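Local coordinates for reducing end xylose-releasing exo-oligoxylanase (Bacillus halodurans, PDB 1WU4), which hydrolyses xylooligosaccharides of three or more units, releasing xylose from the reducing end with inversion of anomeric configuration, at residues A[280-283]-A[284-288]; A[258-262]-A[263-267]; A[151-154]-A[155-158]. The protein carries 1 engineered substitution. All blocks are in the same frame, centred on the assembly; numbering follows the deposited sequence.

Contact 1. Residues A[280-283]-A[284-288]; sequences GSEW and SAEEI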
loop_
_atom_site.group_PDB
_atom_site.type_symbol
_atom_site.label_atom_id
_atom_site.label_comp_id
_atom_site.label_asym_id
_atom_site.label_seq_id
_atom_site.Cartn_x
_atom_site.Cartn_y
_atom_site.Cartn_z
ATOM N N GLY A 280 7.125 -17.590 -0.155
ATOM C CA GLY A 280 6.169 -17.897 0.888
ATOM C C GLY A 280 6.884 -18.258 2.173
ATOM O O GLY A 280 8.106 -18.415 2.196
ATOM N N SER A 281 6.120 -18.370 3.252
ATOM C CA SER A 281 6.675 -18.733 4.548
ATOM C C SER A 281 5.577 -19.426 5.331
ATOM O O SER A 281 4.391 -19.225 5.064
ATOM C CB SER A 281 7.157 -17.494 5.312
ATOM O OG SER A 281 6.073 -16.668 5.699
ATOM N N GLU A 282 5.969 -20.251 6.293
ATOM C CA GLU A 282 4.994 -20.965 7.098
ATOM C C GLU A 282 4.112 -19.970 7.845
ATOM O O GLU A 282 2.890 -20.115 7.883
ATOM C CB GLU A 282 5.704 -21.880 8.096
ATOM C CG GLU A 282 4.788 -22.874 8.790
ATOM C CD GLU A 282 4.299 -23.965 7.858
ATOM O OE1 GLU A 282 3.485 -24.806 8.297
ATOM O OE2 GLU A 282 4.730 -23.987 6.685
ATOM N N TRP A 283 4.734 -18.952 8.430
ATOM C CA TRP A 283 3.980 -17.957 9.181
ATOM C C TRP A 283 2.957 -17.221 8.319
ATOM O O TRP A 283 1.814 -17.048 8.729
ATOM C CB TRP A 283 4.910 -16.923 9.825
ATOM C CG TRP A 283 4.146 -15.948 10.675
ATOM C CD1 TRP A 283 3.811 -16.096 11.993
ATOM C CD2 TRP A 283 3.524 -14.728 10.240
ATOM N NE1 TRP A 283 3.016 -15.053 12.402
ATOM C CE2 TRP A 283 2.824 -14.199 11.347
ATOM C CE3 TRP A 283 3.487 -14.035 9.022
ATOM C CZ2 TRP A 283 2.094 -13.007 11.274
ATOM C CZ3 TRP A 283 2.761 -12.849 8.949
ATOM C CH2 TRP A 283 2.075 -12.349 10.070
ATOM N N SER A 284 3.368 -16.786 7.132
ATOM C CA SER A 284 2.457 -16.054 6.256
ATOM C C SER A 284 1.263 -16.887 5.813
ATOM O O SER A 284 0.135 -16.398 5.800
ATOM C CB SER A 284 3.205 -15.520 5.034
ATOM O OG SER A 284 4.158 -14.548 5.428
ATOM N N ALA A 285 1.503 -18.143 5.450
ATOM C CA ALA A 285 0.415 -19.015 5.021
ATOM C C ALA A 285 -0.553 -19.226 6.181
ATOM O O ALA A 285 -1.770 -19.162 6.011
ATOM C CB ALA A 285 0.970 -20.355 4.549
ATOM N N GLU A 286 -0.006 -19.465 7.368
ATOM C CA GLU A 286 -0.833 -19.681 8.545
ATOM C C GLU A 286 -1.612 -18.425 8.932
ATOM O O GLU A 286 -2.759 -18.509 9.372
ATOM C CB GLU A 286 0.040 -20.156 9.710
ATOM C CG GLU A 286 0.583 -21.568 9.505
ATOM C CD GLU A 286 1.709 -21.927 10.453
ATOM O OE1 GLU A 286 2.156 -23.092 10.421
ATOM O OE2 GLU A 286 2.156 -21.049 11.222
ATOM N N GLU A 287 -0.987 -17.264 8.758
ATOM C CA GLU A 287 -1.627 -15.991 9.081
ATOM C C GLU A 287 -2.807 -15.727 8.151
ATOM O O GLU A 287 -3.889 -15.346 8.601
ATOM C CB GLU A 287 -0.599 -14.858 8.983
ATOM C CG GLU A 287 -1.169 -13.445 8.837
ATOM C CD GLU A 287 -2.038 -13.000 10.000
ATOM O OE1 GLU A 287 -1.924 -13.558 11.112
ATOM O OE2 GLU A 287 -2.839 -12.063 9.802
ATOM N N ILE A 288 -2.604 -15.938 6.854
ATOM C CA ILE A 288 -3.681 -15.725 5.896
ATOM C C ILE A 288 -4.805 -16.730 6.149
ATOM O O ILE A 288 -5.986 -16.388 6.055
ATOM C CB ILE A 288 -3.164 -15.827 4.442
ATOM C CG1 ILE A 288 -2.203 -14.662 4.155
ATOM C CG2 ILE A 288 -4.329 -15.813 3.465
ATOM C CD1 ILE A 288 -2.776 -13.281 4.445
#
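A285 N, E286 N and E287 N donate in turn to S281 O, E282 O and W283 O at 3.1, 3.0 and 2.8 Å, the i to i+4 bonding that opens helix 282-295. S281 is the N-cap residue, and its OG receives S284 N at 3.1 Å, the usual way for a serine to satisfy an amide of the first turn. OG can do this because chi1, 68°, sets it between the backbone N and the carbonyl carbon. The S284 hydroxyl joins it, OG lying 2.9 Å from S281 OG, while also standing in plane at the edge of the W283 indole. One turn separates W283 from E287, and the two side chains run alongside each other in the same direction. E287 CB lies over one face of the indole, 3.8 Å from the centroid of its six-membered ring, in a CH-pi contact; farther out, the E287 carboxylate is turned only 11° from the ring plane. On the exposed side, E282 and E286 bring two like charges together, OE1 to OE1 at 3.0 Å, a closeness that would probably favour protonation of one of them. Among the neighbouring helices, W283 rests on L230 and K231 of helix 216-233, and W283, S284, E287 and I288 all touch I271 of helix 265-278, while A285 meets S334 in a loop.

Contact 2. Residues A[258-262]-A[263-267]; sequences GHFFS and DSYRV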
loop_
_atom_site.group_PDB
_atom_site.type_symbol
_atom_site.label_atom_id
_atom_site.label_comp_id
_atom_site.label_asym_id
_atom_site.label_seq_id
_atom_site.Cartn_x
_atom_site.Cartn_y
_atom_site.Cartn_z
ATOM N N GLY A 258 -7.233 1.056 17.778
ATOM C CA GLY A 258 -6.697 -0.215 18.231
ATOM C C GLY A 258 -7.449 -1.463 17.812
ATOM O O GLY A 258 -7.233 -2.525 18.390
ATOM N N HIS A 259 -8.301 -1.363 16.797
ATOM C CA HIS A 259 -9.082 -2.513 16.359
ATOM C C HIS A 259 -8.866 -2.853 14.889
ATOM O O HIS A 259 -8.070 -2.206 14.203
ATOM C CB HIS A 259 -10.563 -2.239 16.637
ATOM C CG HIS A 259 -10.819 -1.726 18.019
ATOM N ND1 HIS A 259 -10.548 -2.470 19.147
ATOM C CD2 HIS A 259 -11.257 -0.524 18.458
ATOM C CE1 HIS A 259 -10.807 -1.745 20.223
ATOM N NE2 HIS A 259 -11.238 -0.560 19.831
ATOM N N PHE A 260 -9.557 -3.888 14.418
ATOM C CA PHE A 260 -9.443 -4.299 13.024
ATOM C C PHE A 260 -10.418 -3.462 12.216
ATOM O O PHE A 260 -11.633 -3.670 12.271
ATOM C CB PHE A 260 -9.781 -5.783 12.857
ATOM C CG PHE A 260 -9.527 -6.303 11.468
ATOM C CD1 PHE A 260 -8.224 -6.492 11.012
ATOM C CD2 PHE A 260 -10.583 -6.584 10.609
ATOM C CE1 PHE A 260 -7.977 -6.953 9.724
ATOM C CE2 PHE A 260 -10.346 -7.045 9.315
ATOM C CZ PHE A 260 -9.039 -7.230 8.873
ATOM N N PHE A 261 -9.878 -2.499 11.478
ATOM C CA PHE A 261 -10.701 -1.623 10.667
ATOM C C PHE A 261 -9.958 -1.217 9.394
ATOM O O PHE A 261 -8.979 -1.852 9.005
ATOM C CB PHE A 261 -11.123 -0.391 11.482
ATOM C CG PHE A 261 -12.474 0.162 11.096
ATOM C CD1 PHE A 261 -12.630 1.514 10.817
ATOM C CD2 PHE A 261 -13.595 -0.668 11.027
ATOM C CE1 PHE A 261 -13.878 2.035 10.475
ATOM C CE2 PHE A 261 -14.848 -0.154 10.686
ATOM C CZ PHE A 261 -14.987 1.201 10.409
ATOM N N SER A 262 -10.420 -0.143 8.764
ATOM C CA SER A 262 -9.872 0.338 7.496
ATOM C C SER A 262 -8.378 0.179 7.207
ATOM O O SER A 262 -8.012 -0.409 6.194
ATOM C CB SER A 262 -10.291 1.792 7.297
ATOM O OG SER A 262 -11.696 1.907 7.459
ATOM N N ASP A 263 -7.514 0.711 8.066
ATOM C CA ASP A 263 -6.071 0.589 7.842
ATOM C C ASP A 263 -5.628 -0.872 7.792
ATOM O O ASP A 263 -4.868 -1.278 6.907
ATOM C CB ASP A 263 -5.288 1.273 8.971
ATOM C CG ASP A 263 -5.123 2.765 8.768
ATOM O OD1 ASP A 263 -6.019 3.405 8.184
ATOM O OD2 ASP A 263 -4.089 3.305 9.220
ATOM N N SER A 264 -6.120 -1.642 8.760
ATOM C CA SER A 264 -5.791 -3.055 8.946
ATOM C C SER A 264 -5.956 -3.967 7.745
ATOM O O SER A 264 -5.212 -4.936 7.594
ATOM C CB SER A 264 -6.639 -3.646 10.077
ATOM O OG SER A 264 -6.650 -2.822 11.225
ATOM N N TYR A 265 -6.948 -3.683 6.911
ATOM C CA TYR A 265 -7.225 -4.530 5.762
ATOM C C TYR A 265 -6.009 -4.765 4.879
ATOM O O TYR A 265 -5.846 -5.845 4.310
ATOM C CB TYR A 265 -8.362 -3.933 4.928
ATOM C CG TYR A 265 -9.640 -3.667 5.699
ATOM C CD1 TYR A 265 -9.866 -4.244 6.952
ATOM C CD2 TYR A 265 -10.635 -2.847 5.163
ATOM C CE1 TYR A 265 -11.051 -4.009 7.650
ATOM C CE2 TYR A 265 -11.822 -2.611 5.853
ATOM C CZ TYR A 265 -12.023 -3.191 7.091
ATOM O OH TYR A 265 -13.191 -2.948 7.769
ATOM N N ARG A 266 -5.147 -3.761 4.778
ATOM C CA ARG A 266 -3.971 -3.866 3.930
ATOM C C ARG A 266 -2.918 -4.864 4.392
ATOM O O ARG A 266 -2.082 -5.289 3.597
ATOM C CB ARG A 266 -3.354 -2.481 3.748
ATOM C CG ARG A 266 -4.311 -1.530 3.053
ATOM C CD ARG A 266 -3.822 -0.099 3.055
ATOM N NE ARG A 266 -3.697 0.429 4.408
ATOM C CZ ARG A 266 -3.578 1.719 4.692
ATOM N NH1 ARG A 266 -3.574 2.616 3.716
ATOM N NH2 ARG A 266 -3.460 2.111 5.953
ATOM N N VAL A 267 -2.954 -5.244 5.665
ATOM C CA VAL A 267 -1.986 -6.206 6.176
ATOM C C VAL A 267 -2.024 -7.514 5.376
ATOM O O VAL A 267 -0.983 -8.013 4.953
ATOM C CB VAL A 267 -2.228 -6.487 7.677
ATOM C CG1 VAL A 267 -1.366 -7.653 8.143
ATOM C CG2 VAL A 267 -1.905 -5.240 8.493
HETATM O O HOH W 1 -13.302 -4.226 10.055
HETATM O O HOH W 2 -13.742 -0.131 7.278
#
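F260 and F261 are met by S264 and Y265 where a loop that helps form the probable active site turns into helix 265-278 of the (alpha/alpha)6 barrel. First comes D263, probably the proton acceptor, as in relatives of glycoside hydrolase family 8, its side chain about 6 Å from that of E70, probably the proton donor. D263 N is bound by E243, and D263 OD2 forms a salt bridge with R266 NH2 at 3.5 Å. S264 OG takes F261 N at 3.3 Å besides its bond to A241 O, and S264 CB packs on F260 CD1 at 3.4 Å. With chi1 at -55°, Y265 CG stands opposite the carbonyl carbon and the ring folds over the F261-S262 backbone, S262 CA 4.0 Å from its centroid; F260 CE2 lies 3.5 Å from Y265 CE1, the rings oblique at 52°. Its hydroxyl, bonded to S317 OG, donates to water 1, itself held by F260 O, and accepts from water 2, which reaches S262 OG. A leucine in place of Y265 would probably leave both waters and S317 without a shared partner and uncover the turn that carries D263. R266, whose NH1 pairs with E70, sends NE back to D263 O at 3.2 Å, in the carbonyl plane and on a lone pair.

Contact 3. Residues A[151-154]-A[155-158]; sequences PFNY and SEQA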
loop_
_atom_site.group_PDB
_atom_site.type_symbol
_atom_site.label_atom_id
_atom_site.label_comp_id
_atom_site.label_asym_id
_atom_site.label_seq_id
_atom_site.Cartn_x
_atom_site.Cartn_y
_atom_site.Cartn_z
ATOM N N PRO A 151 11.076 17.585 -11.512
ATOM C CA PRO A 151 11.409 16.465 -10.623
ATOM C C PRO A 151 11.310 15.091 -11.282
ATOM O O PRO A 151 11.101 14.087 -10.600
ATOM C CB PRO A 151 10.386 16.620 -9.514
ATOM C CG PRO A 151 9.161 16.995 -10.296
ATOM C CD PRO A 151 9.687 18.030 -11.284
ATOM N N PHE A 152 11.477 15.036 -12.596
ATOM C CA PHE A 152 11.358 13.772 -13.304
ATOM C C PHE A 152 12.617 12.910 -13.325
ATOM O O PHE A 152 12.693 11.927 -14.061
ATOM C CB PHE A 152 10.825 14.041 -14.710
ATOM C CG PHE A 152 9.500 14.749 -14.707
ATOM C CD1 PHE A 152 8.351 14.102 -14.259
ATOM C CD2 PHE A 152 9.410 16.083 -15.088
ATOM C CE1 PHE A 152 7.135 14.776 -14.186
ATOM C CE2 PHE A 152 8.196 16.767 -15.020
ATOM C CZ PHE A 152 7.057 16.113 -14.568
ATOM N N ASN A 153 13.600 13.284 -12.508
ATOM C CA ASN A 153 14.829 12.507 -12.378
ATOM C C ASN A 153 14.489 11.526 -11.253
ATOM O O ASN A 153 14.992 11.613 -10.128
ATOM C CB ASN A 153 16.014 13.424 -12.022
ATOM C CG ASN A 153 15.725 14.352 -10.853
ATOM O OD1 ASN A 153 14.604 14.829 -10.674
ATOM N ND2 ASN A 153 16.756 14.635 -10.063
ATOM N N TYR A 154 13.603 10.596 -11.603
ATOM C CA TYR A 154 13.049 9.588 -10.698
ATOM C C TYR A 154 13.934 8.942 -9.638
ATOM O O TYR A 154 13.647 9.060 -8.447
ATOM C CB TYR A 154 12.386 8.471 -11.508
ATOM C CG TYR A 154 11.459 8.939 -12.607
ATOM C CD1 TYR A 154 10.351 9.744 -12.333
ATOM C CD2 TYR A 154 11.684 8.555 -13.927
ATOM C CE1 TYR A 154 9.488 10.155 -13.357
ATOM C CE2 TYR A 154 10.835 8.958 -14.952
ATOM C CZ TYR A 154 9.741 9.754 -14.663
ATOM O OH TYR A 154 8.902 10.138 -15.686
ATOM N N SER A 155 14.991 8.251 -10.055
ATOM C CA SER A 155 15.847 7.567 -9.088
ATOM C C SER A 155 16.504 8.502 -8.078
ATOM O O SER A 155 16.676 8.132 -6.916
ATOM C CB SER A 155 16.915 6.730 -9.801
ATOM O OG SER A 155 17.912 7.543 -10.389
ATOM N N GLU A 156 16.873 9.707 -8.509
ATOM C CA GLU A 156 17.490 10.661 -7.593
ATOM C C GLU A 156 16.457 11.128 -6.575
ATOM O O GLU A 156 16.771 11.333 -5.402
ATOM C CB GLU A 156 18.035 11.875 -8.348
ATOM C CG GLU A 156 19.128 11.558 -9.344
ATOM C CD GLU A 156 19.758 12.812 -9.900
ATOM O OE1 GLU A 156 20.588 13.418 -9.192
ATOM O OE2 GLU A 156 19.410 13.198 -11.035
ATOM N N GLN A 157 15.221 11.303 -7.033
ATOM C CA GLN A 157 14.142 11.731 -6.154
ATOM C C GLN A 157 13.890 10.655 -5.098
ATOM O O GLN A 157 13.720 10.959 -3.918
ATOM C CB GLN A 157 12.864 11.968 -6.964
ATOM C CG GLN A 157 12.922 13.146 -7.937
ATOM C CD GLN A 157 13.080 14.484 -7.238
ATOM O OE1 GLN A 157 12.579 14.683 -6.132
ATOM N NE2 GLN A 157 13.764 15.418 -7.893
ATOM N N ALA A 158 13.878 9.399 -5.535
ATOM C CA ALA A 158 13.645 8.275 -4.635
ATOM C C ALA A 158 14.727 8.166 -3.568
ATOM O O ALA A 158 14.420 8.025 -2.386
ATOM C CB ALA A 158 13.567 6.979 -5.425
#
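P151 and Q157 meet at the start of helix 154-167, where N153 occupies the N-cap position and is the centre of an inverse gamma turn. P151, which follows a cis peptide bond, sets its CB 3.9 Å from Q157 NE2, while P151 O lies 3.4 Å from Q157 CG and also accepts from W92 NE1 of helix 85-99. N153 comes next and carries most of the polar chemistry. Its side chain makes no capping bond to the backbone; instead the amide divides its two ends between residues three and four positions on. N153 OD1 accepts Q157 NE2 at 3.0 Å in a nearly straight bond, the two amide planes being 72° apart. On the other side N153 ND2 donates to E156 OE2 at 3.2 Å, keeping the carboxylate oxygen in its own amide plane but reaching it from above the carboxylate, 81° out of that plane. A chi1 of 50° raises CG between backbone N and carbonyl carbon, above the first turn, and the paired bonds fix which way the amide faces. The backbone does the ordinary work: N153 O accepts Q157 N at 3.1 Å. Y154 then starts the helix, its hydroxyl bonded to D89 and K85 and its ring meeting that of F88. Y154 O accepts A158 N at 2.9 Å, and over the centre of the Y154 ring sits F152 O, 3.3 Å above its plane.

How the contacts relate
All three contacts show one principle, the start of a helix shaped by the residues just before it and in its first turn, yet place changes the chemistry. Contact 1 is a surface case with a textbook serine cap and an acidic pair facing outward. Contact 3, partly buried, has an N-cap asparagine whose side-chain amide bonds to other side chains rather than to backbone amides. Contact 2, also partly buried, holds the probable catalytic base and relies on aromatic packing, ordered waters and an arginine. Contacts 1 and 2 open successive helices, 282-295 and 265-278, with centres about 18 Å apart; contact 3 lies across the chain's centre from both.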